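Local coordinates for conserved domain protein (Streptococcus pneumoniae, PDB 4IAJ) that is of unknown function but belongs to the DUF4649 family, folding as a small four-stranded antiparallel sheet with two helices packed on one face, at residues B[6-18]-B[41-53]. Residues are numbered along the deposited sequence; the frame is centred on the assembly and turned at random.
Sequences MIEITYIDASKNE and ADYYPVQKLTYKG. With EDO (1,2-ethanediol), chain P.
Strands 7-12 and 46-51 are the two central strands of a four-stranded antiparallel sheet, interrupted by a classic beta bulge where Gln47 and Lys48 both face Thr10. Glu8 N gives to Thr50 O (3.0 Å) and Thr50 N gives back to Glu8 O. At the bulge, Thr10 O accepts from both Gln47 N (2.7 Å) and Lys48 N, which reach it from the same face of its carbonyl plane. Beyond it the pairing resumes as Ile12 N to Pro45 O, using the carbonyl of a proline that has no N-H to give.

Ile7, Ile9, Leu49 and Tyr51 point to the helix-covered face, which suits apolar side chains: Ile7 and Ile9 touch Phe29 of helix 26-35, Leu49 touches Tyr68 of helix 65-71. Ile9 CG1 lies alongside Leu49 CD1 at 3.9 Å, and Ile7 CG1 meets the edge of the Tyr51 ring. The other face carries Glu8, Thr10, Lys48 and Thr50; the threonine hydroxyls bond to Thr20 and Asn55 on the outer strands.

In the turn leading into strand 46-51, small Ala41 puts CB over one face of the Tyr11 ring, 3.5 Å from CZ; Tyr11 CG sits between backbone N and carbonyl carbon (chi1 59°), bringing the ring there. Asp13 OD1 accepts from Ser15 N, an Asx turn, and from Ser15 OG and Asn17 N, so one oxygen holds the turn; OD2 salt-bridges Arg19. Gln47 NE2 reaches Glu18 OE2 (2.8 Å) from above the carboxylate plane. Two N-H groups converging on Thr10 O thus accommodate a one-residue register shift, while Tyr44 joins loop to turn twice: Asp13 CA lies over its ring centre (3.4 Å from the centroid), and its OH accepts from Ala14 N at 3.2 Å.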
loop_
_atom_site.group_PDB
_atom_site.type_symbol
_atom_site.label_atom_id
_atom_site.label_comp_id
_atom_site.label_asym_id
_atom_site.label_seq_id
_atom_site.Cartn_x
_atom_site.Cartn_y
_atom_site.Cartn_z
HETATM N N MSE B 6 -30.337 -2.168 -3.620
HETATM C CA MSE B 6 -30.410 -0.904 -2.905
HETATM C C MSE B 6 -29.319 0.079 -3.318
HETATM O O MSE B 6 -29.584 1.276 -3.349
HETATM C CB MSE B 6 -30.321 -1.137 -1.402
HETATM C CG MSE B 6 -31.363 -0.271 -0.712
HETATM SE SE MSE B 6 -31.142 -0.619 1.190
HETATM C CE MSE B 6 -32.282 -2.225 1.216
ATOM N N ILE B 7 -28.114 -0.409 -3.629
ATOM C CA ILE B 7 -27.003 0.453 -4.061
ATOM C C ILE B 7 -26.384 -0.018 -5.385
ATOM O O ILE B 7 -26.044 -1.184 -5.538
ATOM C CB ILE B 7 -25.910 0.573 -2.984
ATOM C CG1 ILE B 7 -26.514 1.161 -1.716
ATOM C CG2 ILE B 7 -24.778 1.470 -3.463
ATOM C CD1 ILE B 7 -25.531 1.368 -0.592
ATOM N N GLU B 8 -26.291 0.906 -6.343
ATOM C CA GLU B 8 -25.580 0.699 -7.591
ATOM C C GLU B 8 -24.641 1.869 -7.775
ATOM O O GLU B 8 -25.025 3.010 -7.559
ATOM C CB GLU B 8 -26.533 0.604 -8.771
ATOM C CG GLU B 8 -27.475 -0.586 -8.668
ATOM C CD GLU B 8 -28.027 -1.060 -10.011
ATOM O OE1 GLU B 8 -27.623 -0.521 -11.072
ATOM O OE2 GLU B 8 -28.866 -1.991 -9.997
ATOM N N ILE B 9 -23.396 1.581 -8.124
ATOM C CA ILE B 9 -22.394 2.622 -8.286
ATOM C C ILE B 9 -21.703 2.440 -9.630
ATOM O O ILE B 9 -21.219 1.357 -9.937
ATOM C CB ILE B 9 -21.330 2.584 -7.183
ATOM C CG1 ILE B 9 -21.965 2.651 -5.784
ATOM C CG2 ILE B 9 -20.343 3.722 -7.374
ATOM C CD1 ILE B 9 -20.990 2.315 -4.665
ATOM N N THR B 10 -21.658 3.499 -10.434
ATOM C CA THR B 10 -20.945 3.435 -11.694
ATOM C C THR B 10 -19.804 4.444 -11.633
ATOM O O THR B 10 -19.984 5.580 -11.220
ATOM C CB THR B 10 -21.858 3.696 -12.897
ATOM O OG1 THR B 10 -22.859 2.672 -12.987
ATOM C CG2 THR B 10 -21.057 3.678 -14.172
ATOM N N TYR B 11 -18.616 3.997 -12.002
ATOM C CA TYR B 11 -17.433 4.844 -11.951
ATOM C C TYR B 11 -16.606 4.630 -13.199
ATOM O O TYR B 11 -16.852 3.695 -13.972
ATOM C CB TYR B 11 -16.632 4.576 -10.678
ATOM C CG TYR B 11 -16.171 3.166 -10.525
ATOM C CD1 TYR B 11 -15.030 2.709 -11.164
ATOM C CD2 TYR B 11 -16.878 2.287 -9.736
ATOM C CE1 TYR B 11 -14.611 1.390 -11.017
ATOM C CE2 TYR B 11 -16.469 0.987 -9.579
ATOM C CZ TYR B 11 -15.352 0.535 -10.224
ATOM O OH TYR B 11 -14.989 -0.775 -10.043
ATOM N N ILE B 12 -15.655 5.529 -13.413
ATOM C CA ILE B 12 -14.796 5.499 -14.599
ATOM C C ILE B 12 -13.415 5.128 -14.151
ATOM O O ILE B 12 -12.849 5.827 -13.317
ATOM C CB ILE B 12 -14.693 6.866 -15.304
ATOM C CG1 ILE B 12 -16.077 7.514 -15.454
ATOM C CG2 ILE B 12 -13.998 6.713 -16.654
ATOM C CD1 ILE B 12 -17.054 6.727 -16.289
ATOM N N ASP B 13 -12.862 4.052 -14.705
ATOM C CA ASP B 13 -11.545 3.583 -14.278
ATOM C C ASP B 13 -10.455 4.245 -15.116
ATOM O O ASP B 13 -10.750 5.112 -15.959
ATOM C CB ASP B 13 -11.471 2.034 -14.299
ATOM C CG ASP B 13 -11.492 1.437 -15.680
ATOM O OD1 ASP B 13 -11.241 2.131 -16.698
ATOM O OD2 ASP B 13 -11.782 0.220 -15.749
ATOM N N ALA B 14 -9.212 3.835 -14.899
ATOM C CA ALA B 14 -8.067 4.486 -15.529
ATOM C C ALA B 14 -7.957 4.188 -17.034
ATOM O O ALA B 14 -7.232 4.878 -17.751
ATOM C CB ALA B 14 -6.788 4.093 -14.806
ATOM N N SER B 15 -8.699 3.186 -17.515
ATOM C CA SER B 15 -8.790 2.912 -18.932
ATOM C C SER B 15 -9.897 3.764 -19.563
ATOM O O SER B 15 -10.173 3.637 -20.753
ATOM C CB SER B 15 -9.048 1.406 -19.176
ATOM O OG SER B 15 -10.369 0.992 -18.845
ATOM N N LYS B 16 -10.529 4.614 -18.748
ATOM C CA LYS B 16 -11.661 5.474 -19.162
ATOM C C LYS B 16 -12.902 4.677 -19.554
ATOM O O LYS B 16 -13.695 5.133 -20.376
ATOM C CB LYS B 16 -11.261 6.452 -20.288
ATOM C CG LYS B 16 -10.092 7.361 -19.923
ATOM C CD LYS B 16 -10.343 8.137 -18.631
ATOM C CE LYS B 16 -9.104 8.885 -18.160
ATOM N NZ LYS B 16 -8.726 9.985 -19.092
ATOM N N ASN B 17 -13.080 3.515 -18.928
ATOM C CA ASN B 17 -14.267 2.680 -19.119
ATOM C C ASN B 17 -15.169 2.710 -17.898
ATOM O O ASN B 17 -14.691 2.778 -16.750
ATOM C CB ASN B 17 -13.867 1.234 -19.450
ATOM C CG ASN B 17 -13.370 1.083 -20.887
ATOM O OD1 ASN B 17 -14.152 1.153 -21.829
ATOM N ND2 ASN B 17 -12.064 0.900 -21.057
ATOM N N GLU B 18 -16.472 2.648 -18.145
ATOM C CA GLU B 18 -17.448 2.632 -17.068
ATOM C C GLU B 18 -17.511 1.243 -16.447
ATOM O O GLU B 18 -17.584 0.248 -17.149
ATOM C CB GLU B 18 -18.841 3.029 -17.550
ATOM C CG GLU B 18 -19.040 4.517 -17.791
ATOM C CD GLU B 18 -20.324 4.822 -18.554
ATOM O OE1 GLU B 18 -21.307 4.066 -18.392
ATOM O OE2 GLU B 18 -20.346 5.818 -19.312
ATOM N N ALA B 41 -11.163 0.744 -6.610
ATOM C CA ALA B 41 -11.818 1.889 -7.262
ATOM C C ALA B 41 -11.804 3.189 -6.462
ATOM O O ALA B 41 -12.374 4.175 -6.927
ATOM C CB ALA B 41 -13.258 1.511 -7.562
ATOM N N ASP B 42 -11.179 3.195 -5.278
ATOM C CA ASP B 42 -11.324 4.301 -4.308
ATOM C C ASP B 42 -11.022 5.692 -4.836
ATOM O O ASP B 42 -11.604 6.648 -4.355
ATOM C CB ASP B 42 -10.447 4.084 -3.064
ATOM C CG ASP B 42 -11.001 3.008 -2.144
ATOM O OD1 ASP B 42 -12.092 2.462 -2.435
ATOM O OD2 ASP B 42 -10.326 2.696 -1.156
ATOM N N TYR B 43 -10.099 5.827 -5.776
ATOM C CA TYR B 43 -9.789 7.181 -6.292
ATOM C C TYR B 43 -10.497 7.465 -7.617
ATOM O O TYR B 43 -10.161 8.407 -8.316
ATOM C CB TYR B 43 -8.292 7.347 -6.458
ATOM C CG TYR B 43 -7.585 7.571 -5.161
ATOM C CD1 TYR B 43 -7.117 6.501 -4.393
ATOM C CD2 TYR B 43 -7.394 8.845 -4.696
ATOM C CE1 TYR B 43 -6.466 6.728 -3.191
ATOM C CE2 TYR B 43 -6.734 9.092 -3.519
ATOM C CZ TYR B 43 -6.282 8.041 -2.760
ATOM O OH TYR B 43 -5.636 8.330 -1.584
ATOM N N TYR B 44 -11.474 6.647 -7.988
ATOM C CA TYR B 44 -12.088 6.834 -9.281
ATOM C C TYR B 44 -13.300 7.734 -9.116
ATOM O O TYR B 44 -14.037 7.607 -8.137
ATOM C CB TYR B 44 -12.491 5.507 -9.884
ATOM C CG TYR B 44 -11.377 4.644 -10.460
ATOM C CD1 TYR B 44 -10.258 5.195 -11.080
ATOM C CD2 TYR B 44 -11.512 3.269 -10.481
ATOM C CE1 TYR B 44 -9.282 4.390 -11.644
ATOM C CE2 TYR B 44 -10.549 2.455 -11.059
ATOM C CZ TYR B 44 -9.446 3.017 -11.644
ATOM O OH TYR B 44 -8.515 2.229 -12.261
ATOM N N PRO B 45 -13.518 8.642 -10.087
ATOM C CA PRO B 45 -14.724 9.471 -10.033
ATOM C C PRO B 45 -16.000 8.668 -10.257
ATOM O O PRO B 45 -16.035 7.746 -11.088
ATOM C CB PRO B 45 -14.521 10.466 -11.183
ATOM C CG PRO B 45 -13.634 9.739 -12.152
ATOM C CD PRO B 45 -12.740 8.871 -11.321
ATOM N N VAL B 46 -17.049 9.035 -9.524
ATOM C CA VAL B 46 -18.336 8.350 -9.631
ATOM C C VAL B 46 -19.204 9.047 -10.664
ATOM O O VAL B 46 -19.442 10.249 -10.595
ATOM C CB VAL B 46 -19.053 8.248 -8.275
ATOM C CG1 VAL B 46 -20.451 7.666 -8.422
ATOM C CG2 VAL B 46 -18.232 7.387 -7.316
ATOM N N GLN B 47 -19.651 8.271 -11.636
ATOM C CA GLN B 47 -20.506 8.774 -12.679
ATOM C C GLN B 47 -21.961 8.702 -12.266
ATOM O O GLN B 47 -22.728 9.589 -12.609
ATOM C CB GLN B 47 -20.288 7.972 -13.948
ATOM C CG GLN B 47 -20.744 8.702 -15.191
ATOM C CD GLN B 47 -21.119 7.743 -16.286
ATOM O OE1 GLN B 47 -21.970 6.866 -16.091
ATOM N NE2 GLN B 47 -20.475 7.880 -17.442
ATOM N N LYS B 48 -22.348 7.642 -11.543
ATOM C CA LYS B 48 -23.729 7.484 -11.063
ATOM C C LYS B 48 -23.787 6.747 -9.718
ATOM O O LYS B 48 -23.181 5.700 -9.575
ATOM C CB LYS B 48 -24.551 6.715 -12.091
ATOM C CG LYS B 48 -25.993 6.460 -11.697
ATOM C CD LYS B 48 -26.784 5.839 -12.846
ATOM C CE LYS B 48 -26.583 4.334 -12.911
ATOM N NZ LYS B 48 -27.319 3.717 -14.046
ATOM N N LEU B 49 -24.507 7.310 -8.750
ATOM C CA LEU B 49 -24.757 6.660 -7.462
ATOM C C LEU B 49 -26.259 6.552 -7.273
ATOM O O LEU B 49 -26.940 7.563 -7.180
ATOM C CB LEU B 49 -24.134 7.450 -6.321
ATOM C CG LEU B 49 -24.544 7.081 -4.897
ATOM C CD1 LEU B 49 -24.100 5.661 -4.544
ATOM C CD2 LEU B 49 -23.958 8.071 -3.912
ATOM N N THR B 50 -26.761 5.322 -7.196
ATOM C CA THR B 50 -28.198 5.062 -7.150
ATOM C C THR B 50 -28.518 4.368 -5.834
ATOM O O THR B 50 -27.993 3.282 -5.544
ATOM C CB THR B 50 -28.656 4.193 -8.341
ATOM O OG1 THR B 50 -28.314 4.835 -9.581
ATOM C CG2 THR B 50 -30.142 3.985 -8.320
ATOM N N TYR B 51 -29.372 5.009 -5.045
ATOM C CA TYR B 51 -29.803 4.495 -3.756
ATOM C C TYR B 51 -31.300 4.184 -3.780
ATOM O O TYR B 51 -32.124 5.086 -3.928
ATOM C CB TYR B 51 -29.492 5.505 -2.659
ATOM C CG TYR B 51 -29.950 5.061 -1.298
ATOM C CD1 TYR B 51 -29.258 4.076 -0.604
ATOM C CD2 TYR B 51 -31.070 5.615 -0.703
ATOM C CE1 TYR B 51 -29.672 3.661 0.651
ATOM C CE2 TYR B 51 -31.490 5.208 0.551
ATOM C CZ TYR B 51 -30.782 4.229 1.223
ATOM O OH TYR B 51 -31.175 3.813 2.467
ATOM N N LYS B 52 -31.645 2.910 -3.620
ATOM C CA LYS B 52 -33.033 2.440 -3.756
ATOM C C LYS B 52 -33.676 2.926 -5.052
ATOM O O LYS B 52 -34.848 3.277 -5.067
ATOM C CB LYS B 52 -33.873 2.892 -2.570
ATOM C CG LYS B 52 -33.244 2.544 -1.240
ATOM C CD LYS B 52 -34.150 2.910 -0.077
ATOM C CE LYS B 52 -35.227 1.874 0.126
ATOM N NZ LYS B 52 -35.674 1.902 1.541
ATOM N N GLY B 53 -32.892 2.966 -6.124
ATOM C CA GLY B 53 -33.369 3.413 -7.434
ATOM C C GLY B 53 -33.326 4.909 -7.693
ATOM O O GLY B 53 -33.562 5.342 -8.827
HETATM C C1 EDO P . -9.967 8.406 -2.116
HETATM O O1 EDO P . -11.245 9.054 -2.065
HETATM C C2 EDO P . -9.730 7.456 -0.941
HETATM O O2 EDO P . -10.924 7.169 -0.194
#